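Local structure of beta-galactosidase (Bacillus circulans subsp. alkalophilus, 3TTY) at residues 456-461 against 482-487. The protein hydrolyses terminal beta-linked galactose residues from beta-galactosides, binding galactose in the pocket of a TIM-barrel domain. Residues are numbered along the deposited sequence; the frame is centred on the assembly and turned at random.
Sequences VIAPVM and FVTTFF
Val-483 sits beside Ile-457 on neighbouring parallel strands, and its backbone N and O both bond to strand 456-458: N donates to Val-456 O (2.8 Å) and O accepts from Ala-458 N. The two side chains lie alongside, pointing the same way, with Ile-457 CG2 3.8 Å from Val-483 CB. Phe-482 works the other face of the sheet, toward helix 468-477. From Phe-482 CB, with CG anti to the backbone N (chi1 180°), the side chain runs past Val-456 O, which CG also nears and CD1 approaches to 3.5 Å. CD1 and CE1 then meet Val-456 CG1, CE1 reaches Ala-458 CB as well, and CZ ends 3.8 Å from that same methyl. Beyond this point threonine hydroxyls replace the backbone ladder. Thr-484 OG1 donates to Ala-458 O at 2.9 Å, nearly in line with the carbonyl. Thr-485 OG1, set between its own N and carbonyl carbon (chi1 67°), receives Val-460 N at 2.8 Å and donates to Phe-486 O at 3.0 Å, so one buried hydroxyl links Val-460 to the carbonyl of the next residue. A valine at Thr-485 would probably leave Val-460 N without this acceptor and Phe-486 O without this donor. Strands 455-458 and 481-485, joined through helix 468-477, form a beta-alpha-beta unit inside the parallel part of the mixed sheet, consistent with a glutamine amidotransferase-like fold for the trimerisation domain.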
loop_
_atom_site.group_PDB
_atom_site.type_symbol
_atom_site.label_atom_id
_atom_site.label_comp_id
_atom_site.label_asym_id
_atom_site.label_seq_id
_atom_site.Cartn_x
_atom_site.Cartn_y
_atom_site.Cartn_z
ATOM N N VAL A 456 40.858 1.866 -4.323
ATOM C CA VAL A 456 39.811 1.904 -3.297
ATOM C C VAL A 456 38.605 2.670 -3.826
ATOM O O VAL A 456 38.715 3.839 -4.207
ATOM C CB VAL A 456 40.313 2.542 -1.967
ATOM C CG1 VAL A 456 39.153 2.752 -0.990
ATOM C CG2 VAL A 456 41.390 1.683 -1.338
ATOM N N ILE A 457 37.453 2.009 -3.862
ATOM C CA ILE A 457 36.252 2.613 -4.426
ATOM C C ILE A 457 35.181 2.829 -3.353
ATOM O O ILE A 457 34.828 1.909 -2.608
ATOM C CB ILE A 457 35.704 1.761 -5.595
ATOM C CG1 ILE A 457 36.832 1.426 -6.573
ATOM C CG2 ILE A 457 34.578 2.478 -6.322
ATOM C CD1 ILE A 457 36.406 0.536 -7.716
ATOM N N ALA A 458 34.675 4.055 -3.276
ATOM C CA ALA A 458 33.679 4.420 -2.265
ATOM C C ALA A 458 32.460 5.060 -2.919
ATOM O O ALA A 458 32.373 6.284 -3.025
ATOM C CB ALA A 458 34.286 5.366 -1.234
ATOM N N PRO A 459 31.516 4.226 -3.374
ATOM C CA PRO A 459 30.288 4.724 -3.995
ATOM C C PRO A 459 29.437 5.484 -2.977
ATOM O O PRO A 459 29.143 4.955 -1.910
ATOM C CB PRO A 459 29.578 3.436 -4.436
ATOM C CG PRO A 459 30.672 2.402 -4.525
ATOM C CD PRO A 459 31.599 2.756 -3.406
ATOM N N VAL A 460 29.079 6.719 -3.307
ATOM C CA VAL A 460 28.196 7.543 -2.487
ATOM C C VAL A 460 28.611 7.568 -1.020
ATOM O O VAL A 460 27.841 7.168 -0.144
ATOM C CB VAL A 460 26.740 7.064 -2.592
ATOM C CG1 VAL A 460 25.793 8.157 -2.166
ATOM C CG2 VAL A 460 26.427 6.637 -4.017
ATOM N N MET A 461 29.838 8.022 -0.763
ATOM C CA MET A 461 30.329 8.200 0.595
ATOM C C MET A 461 29.778 9.532 1.084
ATOM O O MET A 461 30.512 10.513 1.275
ATOM C CB MET A 461 31.863 8.168 0.635
ATOM C CG MET A 461 32.465 7.960 2.034
ATOM S SD MET A 461 31.733 6.574 2.944
ATOM C CE MET A 461 32.169 5.200 1.865
ATOM N N PHE A 482 41.833 6.319 -5.631
ATOM C CA PHE A 482 40.607 6.383 -4.861
ATOM C C PHE A 482 39.499 6.819 -5.792
ATOM O O PHE A 482 39.701 7.700 -6.628
ATOM C CB PHE A 482 40.765 7.368 -3.701
ATOM C CG PHE A 482 39.535 7.511 -2.844
ATOM C CD1 PHE A 482 39.186 6.528 -1.943
ATOM C CD2 PHE A 482 38.737 8.640 -2.940
ATOM C CE1 PHE A 482 38.050 6.668 -1.155
ATOM C CE2 PHE A 482 37.614 8.789 -2.159
ATOM C CZ PHE A 482 37.263 7.804 -1.266
ATOM N N VAL A 483 38.333 6.192 -5.662
ATOM C CA VAL A 483 37.186 6.563 -6.485
ATOM C C VAL A 483 35.985 6.936 -5.622
ATOM O O VAL A 483 35.628 6.206 -4.703
ATOM C CB VAL A 483 36.773 5.406 -7.422
ATOM C CG1 VAL A 483 35.579 5.825 -8.301
ATOM C CG2 VAL A 483 37.957 4.959 -8.268
ATOM N N THR A 484 35.352 8.069 -5.901
ATOM C CA THR A 484 34.093 8.363 -5.220
ATOM C C THR A 484 33.110 9.039 -6.176
ATOM O O THR A 484 33.422 9.205 -7.358
ATOM C CB THR A 484 34.280 9.094 -3.848
ATOM O OG1 THR A 484 33.039 9.101 -3.129
ATOM C CG2 THR A 484 34.785 10.507 -4.022
ATOM N N THR A 485 31.919 9.388 -5.699
ATOM C CA THR A 485 30.855 9.738 -6.630
ATOM C C THR A 485 30.084 10.973 -6.224
ATOM O O THR A 485 30.342 11.563 -5.180
ATOM C CB THR A 485 29.811 8.597 -6.745
ATOM O OG1 THR A 485 29.112 8.466 -5.501
ATOM C CG2 THR A 485 30.470 7.262 -7.103
ATOM N N PHE A 486 29.112 11.334 -7.054
ATOM C CA PHE A 486 28.128 12.336 -6.699
ATOM C C PHE A 486 27.588 12.038 -5.300
ATOM O O PHE A 486 27.497 10.878 -4.888
ATOM C CB PHE A 486 26.975 12.296 -7.692
ATOM C CG PHE A 486 26.266 10.967 -7.726
ATOM C CD1 PHE A 486 26.673 9.967 -8.601
ATOM C CD2 PHE A 486 25.211 10.704 -6.862
ATOM C CE1 PHE A 486 26.033 8.738 -8.615
ATOM C CE2 PHE A 486 24.566 9.481 -6.879
ATOM C CZ PHE A 486 24.980 8.494 -7.755
ATOM N N PHE A 487 27.235 13.101 -4.586
ATOM C CA PHE A 487 26.618 13.019 -3.258
ATOM C C PHE A 487 27.510 12.366 -2.200
ATOM O O PHE A 487 27.022 11.689 -1.292
ATOM C CB PHE A 487 25.242 12.345 -3.319
ATOM C CG PHE A 487 24.245 12.935 -2.355
ATOM C CD1 PHE A 487 24.066 14.316 -2.283
ATOM C CD2 PHE A 487 23.500 12.119 -1.508
ATOM C CE1 PHE A 487 23.157 14.876 -1.388
ATOM C CE2 PHE A 487 22.590 12.669 -0.620
ATOM C CZ PHE A 487 22.420 14.059 -0.562
#